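Local coordinates for RimK-related lysine biosynthesis protein (PDB 5K2M), which probably acts as an ATP-dependent, magnesium-requiring ligase of the RimK family, LysX subfamily, in amino-acid biosynthesis, and binds ADP with two magnesium ions, at residues A108-L119 with K134-L145; L90-E98 with F231-V242. All blocks are in the same frame, centred on the assembly; numbering follows the deposited sequence.

Interaction 1 (A108-L119 with K134-L145); sequences ALRVPDSLGYPL and KVNDRDSLEAVL
Leu119 and Val135 pair through two backbone hydrogen bonds, Val135 N to Leu119 O at 2.8 Å and Leu119 N to Val135 O at 2.9 Å. Their side chains run alongside each other on the sheet face where Phe161 meets Leu119. Pro118, which follows a cis peptide bond, sets its CB 3.1 Å from Asn136 OD1. That oxygen takes a hydrogen bond from Lys134 NZ, while Asn136 ND2 bonds to Asp137 and Asp139 of the second subunit.

The Tyr117 ring lies against Asn136 and Asp137. Asp137 CA makes a CH-pi contact over one face, 3.8 Å from the ring centroid, and Val135 O sits at the edge. Asp137 caps the next helix, its OD1 accepting from Ser140 N and OG, and its OD2 bonds to Asn136 ND2 of the second subunit.

Leu109 CG stands over the centre of the Arg138 guanidinium face. The bend of Arg138 at chi2 (63°) brings NE to Glu142 OE1 in a salt bridge of 2.7 Å. Leu109 CD1 reaches Leu141 CD1 and Leu145 CD1, and Ala108 CB touches Leu145 CD2 at 3.5 Å. Strand pairing, then helix 138-150 packed against segment 108-112, builds this outer edge of the ATP-grasp antiparallel sheet.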
loop_
_atom_site.group_PDB
_atom_site.type_symbol
_atom_site.label_atom_id
_atom_site.label_comp_id
_atom_site.label_asym_id
_atom_site.label_seq_id
_atom_site.Cartn_x
_atom_site.Cartn_y
_atom_site.Cartn_z
ATOM N N ALA A 108 -13.411 -43.316 21.267
ATOM C CA ALA A 108 -14.788 -43.802 21.303
ATOM C C ALA A 108 -14.887 -45.271 21.674
ATOM O O ALA A 108 -15.842 -45.687 22.331
ATOM C CB ALA A 108 -15.456 -43.559 19.968
ATOM N N LEU A 109 -13.896 -46.052 21.256
ATOM C CA LEU A 109 -13.777 -47.461 21.644
ATOM C C LEU A 109 -13.810 -47.688 23.155
ATOM O O LEU A 109 -14.188 -48.757 23.617
ATOM C CB LEU A 109 -12.466 -48.039 21.091
ATOM C CG LEU A 109 -12.458 -48.825 19.775
ATOM C CD1 LEU A 109 -13.811 -48.963 19.101
ATOM C CD2 LEU A 109 -11.417 -48.276 18.812
ATOM N N ARG A 110 -13.394 -46.686 23.913
ATOM C CA ARG A 110 -13.383 -46.758 25.369
ATOM C C ARG A 110 -14.689 -46.346 26.038
ATOM O O ARG A 110 -14.825 -46.494 27.244
ATOM C CB ARG A 110 -12.245 -45.894 25.901
ATOM C CG ARG A 110 -10.907 -46.344 25.356
ATOM C CD ARG A 110 -9.828 -46.180 26.391
ATOM N NE ARG A 110 -9.576 -44.770 26.681
ATOM C CZ ARG A 110 -8.822 -43.968 25.937
ATOM N NH1 ARG A 110 -8.237 -44.405 24.820
ATOM N NH2 ARG A 110 -8.666 -42.709 26.308
ATOM N N VAL A 111 -15.644 -45.843 25.265
ATOM C CA VAL A 111 -16.908 -45.365 25.822
ATOM C C VAL A 111 -17.699 -46.476 26.565
ATOM O O VAL A 111 -18.255 -46.213 27.613
ATOM C CB VAL A 111 -17.744 -44.669 24.732
ATOM C CG1 VAL A 111 -19.176 -44.472 25.172
ATOM C CG2 VAL A 111 -17.107 -43.335 24.392
ATOM N N PRO A 112 -17.718 -47.720 26.039
ATOM C CA PRO A 112 -18.401 -48.820 26.753
ATOM C C PRO A 112 -17.819 -49.162 28.131
ATOM O O PRO A 112 -18.525 -49.719 28.967
ATOM C CB PRO A 112 -18.248 -50.001 25.804
ATOM C CG PRO A 112 -18.098 -49.371 24.465
ATOM C CD PRO A 112 -17.272 -48.146 24.703
ATOM N N ASP A 113 -16.554 -48.813 28.355
ATOM C CA ASP A 113 -15.916 -48.939 29.666
ATOM C C ASP A 113 -16.743 -48.241 30.776
ATOM O O ASP A 113 -16.837 -48.747 31.892
ATOM C CB ASP A 113 -14.485 -48.347 29.636
ATOM C CG ASP A 113 -13.598 -48.918 28.496
ATOM O OD1 ASP A 113 -14.059 -49.801 27.737
ATOM O OD2 ASP A 113 -12.424 -48.476 28.366
ATOM N N SER A 114 -17.313 -47.076 30.456
ATOM C CA SER A 114 -18.172 -46.305 31.376
ATOM C C SER A 114 -19.634 -46.699 31.256
ATOM O O SER A 114 -20.319 -46.871 32.252
ATOM C CB SER A 114 -18.104 -44.798 31.052
ATOM O OG SER A 114 -16.786 -44.275 31.126
ATOM N N LEU A 115 -20.118 -46.804 30.023
ATOM C CA LEU A 115 -21.546 -46.850 29.763
ATOM C C LEU A 115 -22.089 -48.266 29.684
ATOM O O LEU A 115 -23.287 -48.488 29.859
ATOM C CB LEU A 115 -21.841 -46.129 28.449
ATOM C CG LEU A 115 -22.340 -44.677 28.449
ATOM C CD1 LEU A 115 -22.029 -43.887 29.703
ATOM C CD2 LEU A 115 -21.848 -43.956 27.210
ATOM N N GLY A 116 -21.220 -49.231 29.406
ATOM C CA GLY A 116 -21.677 -50.588 29.134
ATOM C C GLY A 116 -22.508 -50.643 27.863
ATOM O O GLY A 116 -22.662 -49.644 27.155
ATOM N N TYR A 117 -23.044 -51.817 27.577
ATOM C CA TYR A 117 -23.837 -52.034 26.383
ATOM C C TYR A 117 -25.203 -52.434 26.857
ATOM O O TYR A 117 -25.316 -53.064 27.883
ATOM C CB TYR A 117 -23.275 -53.181 25.546
ATOM C CG TYR A 117 -21.949 -52.919 24.861
ATOM C CD1 TYR A 117 -21.871 -52.116 23.718
ATOM C CD2 TYR A 117 -20.772 -53.514 25.332
ATOM C CE1 TYR A 117 -20.652 -51.898 23.074
ATOM C CE2 TYR A 117 -19.559 -53.300 24.704
ATOM C CZ TYR A 117 -19.496 -52.503 23.575
ATOM O OH TYR A 117 -18.277 -52.312 22.969
ATOM N N PRO A 118 -26.251 -52.104 26.102
ATOM C CA PRO A 118 -26.179 -51.413 24.826
ATOM C C PRO A 118 -26.098 -49.916 25.030
ATOM O O PRO A 118 -26.527 -49.404 26.056
ATOM C CB PRO A 118 -27.491 -51.801 24.151
ATOM C CG PRO A 118 -28.432 -52.041 25.270
ATOM C CD PRO A 118 -27.639 -52.405 26.486
ATOM N N LEU A 119 -25.548 -49.220 24.055
ATOM C CA LEU A 119 -25.465 -47.779 24.133
ATOM C C LEU A 119 -26.035 -47.169 22.863
ATOM O O LEU A 119 -26.294 -47.866 21.880
ATOM C CB LEU A 119 -24.029 -47.320 24.416
ATOM C CG LEU A 119 -22.903 -47.835 23.521
ATOM C CD1 LEU A 119 -22.843 -47.018 22.244
ATOM C CD2 LEU A 119 -21.571 -47.740 24.237
ATOM N N LYS A 134 -28.433 -47.877 17.853
ATOM C CA LYS A 134 -28.370 -48.700 19.052
ATOM C C LYS A 134 -27.261 -49.731 18.868
ATOM O O LYS A 134 -27.323 -50.580 17.971
ATOM C CB LYS A 134 -29.709 -49.391 19.280
ATOM C CG LYS A 134 -29.813 -50.194 20.561
ATOM C CD LYS A 134 -31.228 -50.708 20.733
ATOM C CE LYS A 134 -31.449 -51.362 22.087
ATOM N NZ LYS A 134 -30.847 -52.708 22.138
ATOM N N VAL A 135 -26.258 -49.649 19.738
ATOM C CA VAL A 135 -25.049 -50.445 19.645
ATOM C C VAL A 135 -24.991 -51.429 20.802
ATOM O O VAL A 135 -24.833 -51.027 21.951
ATOM C CB VAL A 135 -23.832 -49.517 19.705
ATOM C CG1 VAL A 135 -22.527 -50.304 19.653
ATOM C CG2 VAL A 135 -23.905 -48.516 18.572
ATOM N N ASN A 136 -25.084 -52.718 20.481
ATOM C CA ASN A 136 -25.199 -53.776 21.478
ATOM C C ASN A 136 -23.884 -54.464 21.813
ATOM O O ASN A 136 -23.790 -55.153 22.833
ATOM C CB ASN A 136 -26.201 -54.828 21.009
ATOM C CG ASN A 136 -27.582 -54.259 20.791
ATOM O OD1 ASN A 136 -28.000 -53.326 21.472
ATOM N ND2 ASN A 136 -28.297 -54.811 19.829
ATOM N N ASP A 137 -22.872 -54.292 20.962
ATOM C CA ASP A 137 -21.583 -54.909 21.203
ATOM C C ASP A 137 -20.450 -54.201 20.485
ATOM O O ASP A 137 -20.667 -53.222 19.779
ATOM C CB ASP A 137 -21.624 -56.409 20.838
ATOM C CG ASP A 137 -21.996 -56.658 19.384
ATOM O OD1 ASP A 137 -21.617 -55.854 18.504
ATOM O OD2 ASP A 137 -22.656 -57.692 19.127
ATOM N N ARG A 138 -19.240 -54.710 20.702
ATOM C CA ARG A 138 -18.019 -54.139 20.168
ATOM C C ARG A 138 -18.042 -54.087 18.634
ATOM O O ARG A 138 -17.646 -53.085 18.042
ATOM C CB ARG A 138 -16.828 -54.950 20.701
ATOM C CG ARG A 138 -15.467 -54.614 20.114
ATOM C CD ARG A 138 -15.021 -53.191 20.406
ATOM N NE ARG A 138 -13.684 -52.981 19.854
ATOM C CZ ARG A 138 -12.583 -52.700 20.542
ATOM N NH1 ARG A 138 -12.602 -52.527 21.852
ATOM N NH2 ARG A 138 -11.443 -52.566 19.894
ATOM N N ASP A 139 -18.526 -55.146 17.995
ATOM C CA ASP A 139 -18.556 -55.211 16.528
ATOM C C ASP A 139 -19.433 -54.101 15.947
ATOM O O ASP A 139 -19.084 -53.500 14.942
ATOM C CB ASP A 139 -19.036 -56.589 16.050
ATOM C CG ASP A 139 -17.980 -57.673 16.234
ATOM O OD1 ASP A 139 -16.788 -57.382 16.101
ATOM O OD2 ASP A 139 -18.328 -58.820 16.515
ATOM N N SER A 140 -20.554 -53.824 16.602
ATOM C CA SER A 140 -21.440 -52.745 16.197
ATOM C C SER A 140 -20.816 -51.379 16.429
ATOM O O SER A 140 -20.984 -50.476 15.611
ATOM C CB SER A 140 -22.773 -52.834 16.939
ATOM O OG SER A 140 -23.307 -54.149 16.859
ATOM N N LEU A 141 -20.105 -51.224 17.546
ATOM C CA LEU A 141 -19.419 -49.965 17.833
ATOM C C LEU A 141 -18.416 -49.679 16.731
ATOM O O LEU A 141 -18.356 -48.576 16.227
ATOM C CB LEU A 141 -18.674 -50.032 19.165
ATOM C CG LEU A 141 -18.641 -48.814 20.094
ATOM C CD1 LEU A 141 -17.269 -48.709 20.750
ATOM C CD2 LEU A 141 -19.052 -47.490 19.471
ATOM N N GLU A 142 -17.623 -50.691 16.386
ATOM C CA GLU A 142 -16.637 -50.584 15.320
ATOM C C GLU A 142 -17.264 -50.198 13.983
ATOM O O GLU A 142 -16.767 -49.310 13.295
ATOM C CB GLU A 142 -15.866 -51.902 15.179
ATOM C CG GLU A 142 -14.812 -52.038 16.257
ATOM C CD GLU A 142 -14.005 -53.316 16.181
ATOM O OE1 GLU A 142 -13.417 -53.655 17.225
ATOM O OE2 GLU A 142 -13.928 -53.953 15.110
ATOM N N ALA A 143 -18.363 -50.850 13.629
ATOM C CA ALA A 143 -19.056 -50.549 12.376
ATOM C C ALA A 143 -19.499 -49.084 12.338
ATOM O O ALA A 143 -19.218 -48.383 11.376
ATOM C CB ALA A 143 -20.248 -51.472 12.202
ATOM N N VAL A 144 -20.148 -48.614 13.403
ATOM C CA VAL A 144 -20.585 -47.223 13.483
ATOM C C VAL A 144 -19.404 -46.261 13.350
ATOM O O VAL A 144 -19.452 -45.313 12.564
ATOM C CB VAL A 144 -21.359 -46.945 14.789
ATOM C CG1 VAL A 144 -21.609 -45.447 14.989
ATOM C CG2 VAL A 144 -22.681 -47.693 14.767
ATOM N N LEU A 145 -18.342 -46.505 14.109
ATOM C CA LEU A 145 -17.174 -45.622 14.068
ATOM C C LEU A 145 -16.452 -45.660 12.712
ATOM O O LEU A 145 -15.952 -44.628 12.249
ATOM C CB LEU A 145 -16.201 -45.960 15.191
ATOM C CG LEU A 145 -16.741 -45.763 16.611
ATOM C CD1 LEU A 145 -15.740 -46.329 17.599
ATOM C CD2 LEU A 145 -17.011 -44.292 16.894
HETATM O O HOH W 1 -14.208 -51.285 23.674
#

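Interaction 2 (L90-E98 with F231-V242); sequences LAGKVPVPE and FESEKGLLVNEV. With MG (magnesium ion), chain R; MG (magnesium ion), chain Q; ADP (adenosine-5'-diphosphate), chain O.
Val239 is where the loop 90-98 meets the edge strand 236-243. Its backbone N gives a nearly straight hydrogen bond to Pro95 O (2.8 Å, 176° at the hydrogen). Its CB lies 3.7 Å from Pro95 O. CG1, anti to the backbone N (chi1 180°), points to Leu90 CD1 at 3.8 Å. CG2 meets Val94 CG2 at 3.7 Å. Leu213 of helix 208-219 and Ile228 also touch this valine.

Pro97 packs beside the carbonyl of Val239. Its CD is 3.2 Å from Val239 O and packs on Leu238 CB, the two side chains pointing opposite ways as they pass. Its CG approaches the Phe231 ring obliquely. That ring carries Asn240 CB over one face and touches the adenine through CE2 and CZ.

Beyond Val239, Asn240 and Glu241 bind the nucleotide and metals. Asn240 ND2 gives a hydrogen bond to ADP O2A (2.8 Å, 170°), and its OD1 is held by Gln162. Glu241 OE1 binds both magnesium ions, and OE2 binds one of them at 1.9 Å. Asn243 joins Glu241 at that ion, and Asp229 joins it at the other. Asn240 and Glu241 both face Asp229 in a classic beta bulge. Thus the apolar side chains of Leu90, Val94, Pro95 and Pro97 lie against the strand, whose polar residues grip phosphate and metal, and the two magnesium ions would offset negative charge on the diphosphate.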
loop_
_atom_site.group_PDB
_atom_site.type_symbol
_atom_site.label_atom_id
_atom_site.label_comp_id
_atom_site.label_asym_id
_atom_site.label_seq_id
_atom_site.Cartn_x
_atom_site.Cartn_y
_atom_site.Cartn_z
ATOM N N LEU A 90 -27.383 -28.682 30.575
ATOM C CA LEU A 90 -28.367 -29.403 31.393
ATOM C C LEU A 90 -27.757 -30.113 32.614
ATOM O O LEU A 90 -28.432 -30.297 33.625
ATOM C CB LEU A 90 -29.126 -30.430 30.552
ATOM C CG LEU A 90 -30.053 -29.842 29.491
ATOM C CD1 LEU A 90 -30.415 -30.876 28.434
ATOM C CD2 LEU A 90 -31.292 -29.234 30.134
ATOM N N ALA A 91 -26.485 -30.496 32.525
ATOM C CA ALA A 91 -25.854 -31.330 33.544
ATOM C C ALA A 91 -25.748 -30.605 34.870
ATOM O O ALA A 91 -25.359 -29.449 34.922
ATOM C CB ALA A 91 -24.480 -31.778 33.080
ATOM N N GLY A 92 -26.120 -31.283 35.946
ATOM C CA GLY A 92 -26.164 -30.652 37.258
ATOM C C GLY A 92 -27.457 -29.897 37.549
ATOM O O GLY A 92 -27.746 -29.629 38.712
ATOM N N LYS A 93 -28.233 -29.559 36.510
ATOM C CA LYS A 93 -29.479 -28.798 36.665
ATOM C C LYS A 93 -30.706 -29.701 36.684
ATOM O O LYS A 93 -31.638 -29.467 37.440
ATOM C CB LYS A 93 -29.644 -27.810 35.514
ATOM C CG LYS A 93 -28.506 -26.818 35.357
ATOM C CD LYS A 93 -28.516 -25.774 36.455
ATOM C CE LYS A 93 -28.276 -24.389 35.878
ATOM N NZ LYS A 93 -26.920 -24.262 35.287
ATOM N N VAL A 94 -30.715 -30.688 35.797
ATOM C CA VAL A 94 -31.781 -31.669 35.705
ATOM C C VAL A 94 -31.163 -33.041 35.445
ATOM O O VAL A 94 -30.030 -33.129 34.976
ATOM C CB VAL A 94 -32.769 -31.319 34.576
ATOM C CG1 VAL A 94 -33.462 -30.000 34.881
ATOM C CG2 VAL A 94 -32.066 -31.233 33.229
ATOM N N PRO A 95 -31.893 -34.122 35.761
ATOM C CA PRO A 95 -31.325 -35.433 35.446
ATOM C C PRO A 95 -31.335 -35.707 33.939
ATOM O O PRO A 95 -32.253 -35.283 33.230
ATOM C CB PRO A 95 -32.218 -36.417 36.216
ATOM C CG PRO A 95 -33.465 -35.666 36.554
ATOM C CD PRO A 95 -33.132 -34.208 36.554
ATOM N N VAL A 96 -30.299 -36.396 33.473
ATOM C CA VAL A 96 -30.104 -36.707 32.053
ATOM C C VAL A 96 -29.627 -38.155 31.928
ATOM O O VAL A 96 -29.085 -38.694 32.872
ATOM C CB VAL A 96 -29.035 -35.787 31.421
ATOM C CG1 VAL A 96 -29.498 -34.333 31.445
ATOM C CG2 VAL A 96 -27.691 -35.934 32.132
ATOM N N PRO A 97 -29.811 -38.786 30.763
ATOM C CA PRO A 97 -29.185 -40.088 30.647
ATOM C C PRO A 97 -27.675 -39.977 30.805
ATOM O O PRO A 97 -27.083 -38.941 30.486
ATOM C CB PRO A 97 -29.528 -40.531 29.223
ATOM C CG PRO A 97 -30.689 -39.690 28.819
ATOM C CD PRO A 97 -30.465 -38.381 29.511
ATOM N N GLU A 98 -27.072 -41.034 31.324
ATOM C CA GLU A 98 -25.620 -41.174 31.335
ATOM C C GLU A 98 -25.082 -40.966 29.939
ATOM O O GLU A 98 -25.598 -41.552 28.995
ATOM C CB GLU A 98 -25.222 -42.570 31.776
ATOM C CG GLU A 98 -24.104 -42.574 32.781
ATOM C CD GLU A 98 -24.655 -42.594 34.181
ATOM O OE1 GLU A 98 -24.749 -41.501 34.791
ATOM O OE2 GLU A 98 -25.029 -43.701 34.641
ATOM N N PHE A 231 -37.368 -38.683 28.731
ATOM C CA PHE A 231 -37.534 -40.138 28.799
ATOM C C PHE A 231 -38.014 -40.583 30.171
ATOM O O PHE A 231 -37.507 -40.118 31.193
ATOM C CB PHE A 231 -36.212 -40.876 28.572
ATOM C CG PHE A 231 -35.546 -40.611 27.245
ATOM C CD1 PHE A 231 -36.222 -40.038 26.182
ATOM C CD2 PHE A 231 -34.216 -40.987 27.066
ATOM C CE1 PHE A 231 -35.591 -39.835 24.977
ATOM C CE2 PHE A 231 -33.575 -40.783 25.860
ATOM C CZ PHE A 231 -34.266 -40.203 24.809
ATOM N N GLU A 232 -38.974 -41.502 30.186
ATOM C CA GLU A 232 -39.313 -42.244 31.400
ATOM C C GLU A 232 -38.382 -43.443 31.492
ATOM O O GLU A 232 -38.173 -44.140 30.502
ATOM C CB GLU A 232 -40.768 -42.721 31.371
ATOM C CG GLU A 232 -41.783 -41.585 31.310
ATOM C CD GLU A 232 -43.119 -42.012 30.739
ATOM O OE1 GLU A 232 -43.202 -42.261 29.513
ATOM O OE2 GLU A 232 -44.089 -42.091 31.515
ATOM N N SER A 233 -37.816 -43.663 32.676
ATOM C CA SER A 233 -36.942 -44.800 32.929
ATOM C C SER A 233 -37.178 -45.307 34.338
ATOM O O SER A 233 -37.824 -44.632 35.141
ATOM C CB SER A 233 -35.478 -44.390 32.774
ATOM O OG SER A 233 -35.053 -43.618 33.878
ATOM N N GLU A 234 -36.627 -46.482 34.638
ATOM C CA GLU A 234 -36.715 -47.075 35.976
ATOM C C GLU A 234 -36.158 -46.153 37.071
ATOM O O GLU A 234 -36.479 -46.325 38.239
ATOM C CB GLU A 234 -36.023 -48.455 36.017
ATOM C CG GLU A 234 -34.506 -48.438 35.825
ATOM C CD GLU A 234 -33.908 -49.818 35.537
ATOM O OE1 GLU A 234 -34.460 -50.830 36.022
ATOM O OE2 GLU A 234 -32.875 -49.895 34.827
ATOM N N LYS A 235 -35.336 -45.177 36.689
ATOM C CA LYS A 235 -34.800 -44.187 37.634
ATOM C C LYS A 235 -35.506 -42.829 37.539
ATOM O O LYS A 235 -34.966 -41.817 37.965
ATOM C CB LYS A 235 -33.276 -44.029 37.464
ATOM C CG LYS A 235 -32.787 -43.785 36.042
ATOM C CD LYS A 235 -31.275 -43.636 36.003
ATOM C CE LYS A 235 -30.746 -43.726 34.575
ATOM N NZ LYS A 235 -29.303 -43.370 34.482
ATOM N N GLY A 236 -36.723 -42.814 37.001
ATOM C CA GLY A 236 -37.486 -41.581 36.866
ATOM C C GLY A 236 -37.234 -40.879 35.541
ATOM O O GLY A 236 -36.618 -41.436 34.618
ATOM N N LEU A 237 -37.704 -39.642 35.462
ATOM C CA LEU A 237 -37.638 -38.864 34.235
ATOM C C LEU A 237 -36.228 -38.328 33.974
ATOM O O LEU A 237 -35.527 -37.918 34.897
ATOM C CB LEU A 237 -38.643 -37.715 34.285
ATOM C CG LEU A 237 -40.103 -38.139 34.481
ATOM C CD1 LEU A 237 -40.976 -36.907 34.673
ATOM C CD2 LEU A 237 -40.604 -38.979 33.317
ATOM N N LEU A 238 -35.820 -38.356 32.710
ATOM C CA LEU A 238 -34.521 -37.831 32.294
ATOM C C LEU A 238 -34.733 -36.912 31.102
ATOM O O LEU A 238 -35.539 -37.218 30.212
ATOM C CB LEU A 238 -33.578 -38.970 31.876
ATOM C CG LEU A 238 -33.470 -40.179 32.806
ATOM C CD1 LEU A 238 -32.954 -41.401 32.067
ATOM C CD2 LEU A 238 -32.591 -39.855 34.009
ATOM N N VAL A 239 -33.999 -35.803 31.078
ATOM C CA VAL A 239 -34.038 -34.893 29.946
ATOM C C VAL A 239 -33.001 -35.358 28.939
ATOM O O VAL A 239 -31.845 -35.538 29.280
ATOM C CB VAL A 239 -33.751 -33.444 30.362
ATOM C CG1 VAL A 239 -33.793 -32.532 29.140
ATOM C CG2 VAL A 239 -34.763 -32.994 31.405
ATOM N N ASN A 240 -33.428 -35.561 27.701
ATOM C CA ASN A 240 -32.563 -36.113 26.678
ATOM C C ASN A 240 -31.953 -35.000 25.840
ATOM O O ASN A 240 -30.732 -34.916 25.667
ATOM C CB ASN A 240 -33.341 -37.076 25.782
ATOM C CG ASN A 240 -32.554 -37.475 24.548
ATOM O OD1 ASN A 240 -31.390 -37.852 24.647
ATOM N ND2 ASN A 240 -33.178 -37.381 23.379
ATOM N N GLU A 241 -32.826 -34.133 25.350
ATOM C CA GLU A 241 -32.480 -33.173 24.338
ATOM C C GLU A 241 -33.404 -31.968 24.413
ATOM O O GLU A 241 -34.516 -32.080 24.907
ATOM C CB GLU A 241 -32.695 -33.863 23.002
ATOM C CG GLU A 241 -32.191 -33.079 21.843
ATOM C CD GLU A 241 -32.939 -33.339 20.568
ATOM O OE1 GLU A 241 -34.036 -33.944 20.550
ATOM O OE2 GLU A 241 -32.409 -32.870 19.564
ATOM N N VAL A 242 -32.942 -30.831 23.904
ATOM C CA VAL A 242 -33.792 -29.659 23.670
ATOM C C VAL A 242 -33.647 -29.266 22.191
ATOM O O VAL A 242 -32.634 -29.575 21.578
ATOM C CB VAL A 242 -33.427 -28.494 24.617
ATOM C CG1 VAL A 242 -33.646 -28.903 26.074
ATOM C CG2 VAL A 242 -31.985 -28.052 24.424
HETATM MG MG MG R . -33.787 -32.949 18.215
HETATM MG MG MG Q . -35.495 -35.553 19.715
HETATM P PB ADP O . -33.126 -36.183 17.520
HETATM O O1B ADP O . -34.590 -36.315 17.839
HETATM O O2B ADP O . -32.711 -36.844 16.228
HETATM O O3B ADP O . -32.563 -34.787 17.623
HETATM P PA ADP O . -32.935 -37.660 20.003
HETATM O O1A ADP O . -34.157 -36.892 20.468
HETATM O O2A ADP O . -31.817 -37.758 20.990
HETATM O O3A ADP O . -32.351 -37.077 18.625
HETATM O "O5'" ADP O . -33.364 -39.148 19.588
HETATM C "C5'" ADP O . -34.521 -39.398 18.822
HETATM C "C4'" ADP O . -35.383 -40.440 19.515
HETATM O "O4'" ADP O . -34.640 -41.656 19.656
HETATM C "C3'" ADP O . -35.856 -40.061 20.910
HETATM O "O3'" ADP O . -37.100 -39.344 20.875
HETATM C "C2'" ADP O . -35.990 -41.423 21.563
HETATM O "O2'" ADP O . -37.228 -42.052 21.238
HETATM C "C1'" ADP O . -34.897 -42.246 20.925
HETATM N N9 ADP O . -33.677 -42.192 21.742
HETATM C C8 ADP O . -32.670 -41.302 21.621
HETATM N N7 ADP O . -31.707 -41.515 22.536
HETATM C C5 ADP O . -32.115 -42.563 23.275
HETATM C C6 ADP O . -31.571 -43.328 24.395
HETATM N N6 ADP O . -30.378 -42.997 24.934
HETATM N N1 ADP O . -32.308 -44.357 24.860
HETATM C C2 ADP O . -33.495 -44.693 24.336
HETATM N N3 ADP O . -34.056 -44.048 23.314
HETATM C C4 ADP O . -33.418 -43.000 22.752
HETATM O O HOH W 2 -36.991 -37.087 19.517
HETATM O O HOH W 3 -32.295 -31.811 17.051
#

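Interactions 1 and 2 both lie in the ATP-grasp region, with centres about 21 Å apart. Along the chain, interaction 1 is nested inside the loop closed by interaction 2. They sit on the edges of different sheets: residues 134-135 belong to the outermost strand of the four-stranded antiparallel sheet, residues 236-242 to that of the five-stranded one. Both nevertheless touch strand 159-163. Interaction 2 is mostly buried and built on one backbone bond, valines, leucines and prolines, with magnesium and ADP beside it. Interaction 1 is only partly buried. It mixes strand pairing with charged groups and adjoins the second subunit. The two meet where Leu115 CD1 packs on Glu98 CG at 3.9 Å.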